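Structure-specific endonuclease subunit SLX1 (Candida glabrata, PDB 4XLG) probably acts as the catalytic subunit of the SLX1-SLX4 endonuclease, cutting branched DNA near junctions with single strands during DNA repair and recombination. Local coordinates at residues H131-K136 and E188-L193; A240-T245 and C282-K287. The protein carries 1 engineered substitution. All blocks are in the same frame, centred on the assembly; numbering follows the deposited sequence. Where two conformers were deposited one is given.

Contact 1. Residues H131-K136 and E188-L193; sequences HFFNQK and ELVQNL
Phe133 lays its ring against the helix segment 188-193, and Val190 meets it over one face. Val190 CG2 stands above the middle of the ring, 3.9 Å from the Phe133 ring centroid and 10° off the ring normal. This is a CH-pi contact. Phe133 CE1 also reaches the backbone, 3.6 Å from Val190 CA. Leu189 runs antiparallel alongside Phe133, with Leu189 CB 3.8 Å from Phe133 CD1. Leu189 CD1 reaches the backbone at Phe133 O, 3.4 Å away.

Leu193 fills the angle between two rings. Its CD2 touches Phe133 CZ at 3.7 Å. The same methyl sits over a face of the His131 imidazole, 3.9 Å from the His131 ring centroid and shifted toward the rim. With CG anti to its backbone N (chi1 -180°), the imidazole swings out to the helix and meets Leu193 coming the other way. An edge of the imidazole, led by His131 CD2, comes over the rim of the Phe133 face opposite Val190, with the two planes steeply inclined. Phe133 CD1 lies in the imidazole plane.

Further out, Ser162 OG and Ser164 OG of strand 160-168 hydrogen-bond His131 ND1 and NE2 and fix how the imidazole is turned. Met62 and Ile65 of strand 60-67 also touch Phe133. Pro33, Val34 and Leu37 of helix 33-41 pack on Val190.

Apolar and CH-pi contacts thus join helix 176-213 to the mixed sheet of the nuclease part, which carries the GIY-YIG domain. With both nitrogens hydrogen-bonded, burying the imidazole under a methyl probably costs little.

Contact 2. Residues A240-T245 and C282-K287; sequences AFCRDT and CYTLLK. With ZN (zinc ion), chain D.
Cys242 SG and Cys282 SG converge on one zinc ion from differently turned side chains. In Cys242 the sulfur lies anti to the backbone N (chi1 -176°). In Cys282 it sits between the backbone N and the carbonyl carbon (chi1 77°). The zinc lies 2.4 Å from Cys242 SG and 2.5 Å from Cys282 SG. Cys247 and Cys279 complete the site.

Each of the two thiolates also accepts a backbone N-H two residues further on. Asp244 N donates to Cys242 SG at 3.3 Å, and Thr284 N donates to Cys282 SG at 3.5 Å. Such bonds probably soften the negative charge on the sulfurs and help fix their direction.

Away from the metal, Arg243 ties the two loops together. Its chain is extended from CG to NE and runs across Thr284 and Leu286. Arg243 NE donates to Leu285 O at 2.9 Å, with an N-H...O angle of 158°. The acceptor lies in the guanidinium plane, so the bond is made at the edge of the group. Thr284 OG1 comes within 3.0 Å of Arg243 NH2. The other branch of Thr284 turns to the metal site, where its CG2 packs 3.7 Å from Cys242 SG. Leu286 CD2 packs against the base of the arginine, 3.6 Å from Arg243 N and near CB and CG.

Tyr208 of helix 176-213 stacks on Phe241, and its OH hydrogen-bonds Cys242 O. Helix 288-299 packs on Ala240 and Phe241. The metal pins the loop after strand 239-241 to the loop before the last helix. This is the Cys4 site of the two-zinc, RING-related C-terminal domain of SLX1.

Contact 1 and contact 2 belong to different parts of the protein. Their centres are about 27 Å apart, and their nearest atoms about 11 Å, without touching. Along the chain they follow in series. The first joins the mixed sheet of the nuclease part to helix 176-213. The second closes a zinc site in the C-terminal domain. That long helix connects them: residues 188-193 form one side of contact 1, and Tyr208 further along reaches segment 240-245. Of the two zinc ions, one lies in contact 2. The other is held by Cys219, Cys222, His252 and Cys255. Contact 1 holds no metal.

Contact 1. Residues H131-K136 and E188-L193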
loop_
_atom_site.group_PDB
_atom_site.type_symbol
_atom_site.label_atom_id
_atom_site.label_comp_id
_atom_site.label_asym_id
_atom_site.label_seq_id
_atom_site.Cartn_x
_atom_site.Cartn_y
_atom_site.Cartn_z
ATOM N N HIS B 131 -10.810 2.510 -3.367
ATOM C CA HIS B 131 -11.990 3.190 -2.828
ATOM C C HIS B 131 -12.614 4.076 -3.910
ATOM O O HIS B 131 -11.891 4.913 -4.492
ATOM C CB HIS B 131 -11.617 4.111 -1.657
ATOM C CG HIS B 131 -12.820 4.816 -1.093
ATOM N ND1 HIS B 131 -13.670 4.226 -0.178
ATOM C CD2 HIS B 131 -13.377 6.023 -1.399
ATOM C CE1 HIS B 131 -14.685 5.035 0.073
ATOM N NE2 HIS B 131 -14.518 6.143 -0.641
ATOM N N PHE B 132 -13.925 3.928 -4.134
ATOM C CA PHE B 132 -14.660 4.819 -5.064
ATOM C C PHE B 132 -15.472 5.891 -4.356
ATOM O O PHE B 132 -16.157 5.609 -3.369
ATOM C CB PHE B 132 -15.630 3.978 -5.942
ATOM C CG PHE B 132 -14.894 3.081 -6.864
ATOM C CD1 PHE B 132 -14.400 3.599 -8.070
ATOM C CD2 PHE B 132 -14.651 1.752 -6.539
ATOM C CE1 PHE B 132 -13.671 2.789 -8.969
ATOM C CE2 PHE B 132 -13.956 0.894 -7.448
ATOM C CZ PHE B 132 -13.444 1.417 -8.660
ATOM N N PHE B 133 -15.384 7.117 -4.859
ATOM C CA PHE B 133 -16.188 8.217 -4.350
ATOM C C PHE B 133 -17.389 8.450 -5.229
ATOM O O PHE B 133 -18.273 9.285 -4.927
ATOM C CB PHE B 133 -15.371 9.493 -4.324
ATOM C CG PHE B 133 -14.159 9.403 -3.437
ATOM C CD1 PHE B 133 -14.324 9.468 -2.024
ATOM C CD2 PHE B 133 -12.876 9.249 -3.993
ATOM C CE1 PHE B 133 -13.193 9.409 -1.186
ATOM C CE2 PHE B 133 -11.718 9.194 -3.160
ATOM C CZ PHE B 133 -11.882 9.280 -1.748
ATOM N N ASN B 134 -17.398 7.742 -6.350
ATOM C CA ASN B 134 -18.507 7.885 -7.313
ATOM C C ASN B 134 -18.997 6.500 -7.677
ATOM O O ASN B 134 -18.198 5.643 -8.097
ATOM C CB ASN B 134 -18.060 8.655 -8.585
ATOM C CG ASN B 134 -19.234 8.906 -9.557
ATOM O OD1 ASN B 134 -19.756 7.965 -10.162
ATOM N ND2 ASN B 134 -19.672 10.182 -9.675
ATOM N N GLN B 135 -20.283 6.251 -7.477
ATOM C CA GLN B 135 -20.860 4.924 -7.679
ATOM C C GLN B 135 -20.958 4.538 -9.162
ATOM O O GLN B 135 -20.877 3.353 -9.500
ATOM C CB GLN B 135 -22.255 4.847 -7.034
ATOM C CG GLN B 135 -23.003 3.517 -7.255
ATOM C CD GLN B 135 -23.888 3.517 -8.496
ATOM O OE1 GLN B 135 -24.460 4.542 -8.869
ATOM N NE2 GLN B 135 -23.999 2.360 -9.143
ATOM N N LYS B 136 -21.205 5.523 -10.047
ATOM C CA LYS B 136 -21.230 5.194 -11.469
ATOM C C LYS B 136 -19.840 4.759 -11.941
ATOM O O LYS B 136 -19.733 3.850 -12.801
ATOM C CB LYS B 136 -21.747 6.362 -12.330
ATOM C CG LYS B 136 -23.220 6.622 -12.090
ATOM C CD LYS B 136 -24.078 5.483 -12.679
ATOM C CE LYS B 136 -25.543 5.630 -12.308
ATOM N NZ LYS B 136 -26.398 4.540 -12.936
ATOM N N GLU B 188 -16.337 16.641 0.435
ATOM C CA GLU B 188 -16.797 16.157 1.752
ATOM C C GLU B 188 -16.529 14.625 1.802
ATOM O O GLU B 188 -16.112 14.086 2.836
ATOM C CB GLU B 188 -18.294 16.464 2.012
ATOM C CG GLU B 188 -18.576 16.159 3.444
ATOM C CD GLU B 188 -17.742 17.098 4.344
ATOM O OE1 GLU B 188 -17.033 16.641 5.291
ATOM O OE2 GLU B 188 -17.765 18.312 4.040
ATOM N N LEU B 189 -16.796 13.916 0.688
ATOM C CA LEU B 189 -16.541 12.455 0.667
ATOM C C LEU B 189 -15.051 12.130 0.862
ATOM O O LEU B 189 -14.691 11.144 1.537
ATOM C CB LEU B 189 -17.004 11.823 -0.671
ATOM C CG LEU B 189 -18.505 11.989 -0.897
ATOM C CD1 LEU B 189 -18.846 11.400 -2.336
ATOM C CD2 LEU B 189 -19.339 11.269 0.120
ATOM N N VAL B 190 -14.191 12.925 0.219
ATOM C CA VAL B 190 -12.742 12.693 0.284
ATOM C C VAL B 190 -12.295 13.004 1.743
ATOM O O VAL B 190 -11.511 12.232 2.345
ATOM C CB VAL B 190 -11.956 13.572 -0.721
ATOM C CG1 VAL B 190 -10.400 13.458 -0.492
ATOM C CG2 VAL B 190 -12.278 13.154 -2.196
ATOM N N GLN B 191 -12.789 14.106 2.279
ATOM C CA GLN B 191 -12.483 14.457 3.709
ATOM C C GLN B 191 -12.903 13.336 4.625
ATOM O O GLN B 191 -12.138 12.920 5.543
ATOM C CB GLN B 191 -13.199 15.776 4.090
ATOM C CG GLN B 191 -12.870 16.224 5.543
ATOM C CD GLN B 191 -11.432 16.775 5.606
ATOM O OE1 GLN B 191 -10.497 16.114 6.136
ATOM N NE2 GLN B 191 -11.277 17.995 5.158
ATOM N N ASN B 192 -14.122 12.834 4.432
ATOM C CA ASN B 192 -14.610 11.802 5.348
ATOM C C ASN B 192 -13.742 10.567 5.355
ATOM O O ASN B 192 -13.369 10.076 6.453
ATOM C CB ASN B 192 -16.054 11.413 5.003
ATOM C CG ASN B 192 -17.038 12.513 5.372
ATOM O OD1 ASN B 192 -16.679 13.474 6.078
ATOM N ND2 ASN B 192 -18.278 12.404 4.857
ATOM N N LEU B 193 -13.375 10.077 4.160
ATOM C CA LEU B 193 -12.534 8.884 4.060
ATOM C C LEU B 193 -11.165 9.145 4.720
ATOM O O LEU B 193 -10.691 8.329 5.522
ATOM C CB LEU B 193 -12.307 8.460 2.593
ATOM C CG LEU B 193 -11.294 7.286 2.447
ATOM C CD1 LEU B 193 -11.877 5.964 2.999
ATOM C CD2 LEU B 193 -10.824 7.104 1.030
#

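Contact 2. Residues A240-T245 and C282-K287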
loop_
_atom_site.group_PDB
_atom_site.type_symbol
_atom_site.label_atom_id
_atom_site.label_comp_id
_atom_site.label_asym_id
_atom_site.label_seq_id
_atom_site.Cartn_x
_atom_site.Cartn_y
_atom_site.Cartn_z
ATOM N N ALA B 240 3.792 -7.742 16.878
ATOM C CA ALA B 240 2.726 -8.029 15.930
ATOM C C ALA B 240 1.454 -8.274 16.721
ATOM O O ALA B 240 1.485 -8.931 17.786
ATOM C CB ALA B 240 3.074 -9.255 15.060
ATOM N N PHE B 241 0.348 -7.721 16.224
ATOM C CA PHE B 241 -0.947 -7.812 16.892
ATOM C C PHE B 241 -1.999 -8.300 15.924
ATOM O O PHE B 241 -1.900 -8.049 14.725
ATOM C CB PHE B 241 -1.401 -6.446 17.435
ATOM C CG PHE B 241 -0.416 -5.802 18.357
ATOM C CD1 PHE B 241 0.667 -5.096 17.852
ATOM C CD2 PHE B 241 -0.576 -5.910 19.728
ATOM C CE1 PHE B 241 1.569 -4.496 18.708
ATOM C CE2 PHE B 241 0.317 -5.304 20.599
ATOM C CZ PHE B 241 1.393 -4.608 20.085
ATOM N N CYS B 242 -3.048 -8.912 16.447
ATOM C CA CYS B 242 -4.184 -9.228 15.608
ATOM C C CYS B 242 -4.875 -7.933 15.199
ATOM O O CYS B 242 -4.920 -6.970 15.985
ATOM C CB CYS B 242 -5.172 -10.146 16.326
ATOM S SG CYS B 242 -6.554 -10.618 15.180
ATOM N N ARG B 243 -5.407 -7.897 13.979
ATOM C CA ARG B 243 -6.152 -6.725 13.531
ATOM C C ARG B 243 -7.429 -6.540 14.336
ATOM O O ARG B 243 -7.954 -5.441 14.408
ATOM C CB ARG B 243 -6.491 -6.820 12.040
ATOM C CG ARG B 243 -7.552 -7.851 11.691
ATOM C CD ARG B 243 -7.904 -7.654 10.207
ATOM N NE ARG B 243 -8.799 -8.669 9.655
ATOM C CZ ARG B 243 -10.126 -8.552 9.610
ATOM N NH1 ARG B 243 -10.717 -7.465 10.103
ATOM N NH2 ARG B 243 -10.860 -9.521 9.074
ATOM N N ASP B 244 -7.941 -7.615 14.928
ATOM C CA ASP B 244 -9.071 -7.503 15.840
ATOM C C ASP B 244 -8.523 -7.084 17.220
ATOM O O ASP B 244 -7.896 -7.893 17.913
ATOM C CB ASP B 244 -9.830 -8.836 15.908
ATOM C CG ASP B 244 -11.008 -8.819 16.878
ATOM O OD1 ASP B 244 -11.167 -7.863 17.667
ATOM O OD2 ASP B 244 -11.774 -9.810 16.870
ATOM N N THR B 245 -8.753 -5.826 17.611
ATOM C CA THR B 245 -8.160 -5.288 18.842
ATOM C C THR B 245 -8.709 -5.969 20.102
ATOM O O THR B 245 -8.179 -5.767 21.202
ATOM C CB THR B 245 -8.384 -3.754 18.975
ATOM O OG1 THR B 245 -9.784 -3.474 18.989
ATOM C CG2 THR B 245 -7.706 -2.972 17.828
ATOM N N CYS B 282 -7.609 -16.510 16.378
ATOM C CA CYS B 282 -8.992 -16.374 15.942
ATOM C C CYS B 282 -9.130 -16.711 14.457
ATOM O O CYS B 282 -10.241 -16.748 13.926
ATOM C CB CYS B 282 -9.502 -14.952 16.210
ATOM S SG CYS B 282 -8.880 -13.752 14.995
ATOM N N TYR B 283 -7.993 -16.891 13.785
ATOM C CA TYR B 283 -7.936 -17.392 12.409
ATOM C C TYR B 283 -8.343 -16.354 11.389
ATOM O O TYR B 283 -8.458 -16.662 10.208
ATOM C CB TYR B 283 -8.807 -18.662 12.249
ATOM N N THR B 284 -8.531 -15.115 11.825
ATOM C CA THR B 284 -8.901 -14.070 10.885
ATOM C C THR B 284 -7.731 -13.717 9.970
ATOM O O THR B 284 -6.558 -13.841 10.326
ATOM C CB THR B 284 -9.405 -12.791 11.598
ATOM O OG1 THR B 284 -10.119 -11.981 10.656
ATOM C CG2 THR B 284 -8.242 -11.983 12.150
ATOM N N LEU B 285 -8.069 -13.309 8.758
ATOM C CA LEU B 285 -7.079 -12.955 7.779
ATOM C C LEU B 285 -6.408 -11.630 8.128
ATOM O O LEU B 285 -7.080 -10.622 8.347
ATOM C CB LEU B 285 -7.730 -12.848 6.414
ATOM C CG LEU B 285 -6.720 -12.905 5.291
ATOM C CD1 LEU B 285 -6.485 -14.388 4.991
ATOM C CD2 LEU B 285 -7.270 -12.158 4.089
ATOM N N LEU B 286 -5.087 -11.629 8.155
ATOM C CA LEU B 286 -4.337 -10.408 8.432
ATOM C C LEU B 286 -3.742 -9.829 7.162
ATOM O O LEU B 286 -3.469 -10.557 6.203
ATOM C CB LEU B 286 -3.226 -10.701 9.442
ATOM C CG LEU B 286 -3.674 -11.392 10.728
ATOM C CD1 LEU B 286 -2.440 -11.730 11.540
ATOM C CD2 LEU B 286 -4.593 -10.470 11.530
ATOM N N LYS B 287 -3.536 -8.519 7.140
ATOM C CA LYS B 287 -2.820 -7.893 6.033
ATOM C C LYS B 287 -1.434 -7.618 6.552
ATOM O O LYS B 287 -1.307 -6.845 7.514
ATOM C CB LYS B 287 -3.495 -6.587 5.616
ATOM C CG LYS B 287 -4.842 -6.819 4.997
ATOM C CD LYS B 287 -5.725 -5.600 5.160
ATOM C CE LYS B 287 -5.389 -4.500 4.230
ATOM N NZ LYS B 287 -6.656 -3.677 4.037
HETATM ZN ZN ZN D . -6.937 -12.799 16.198
#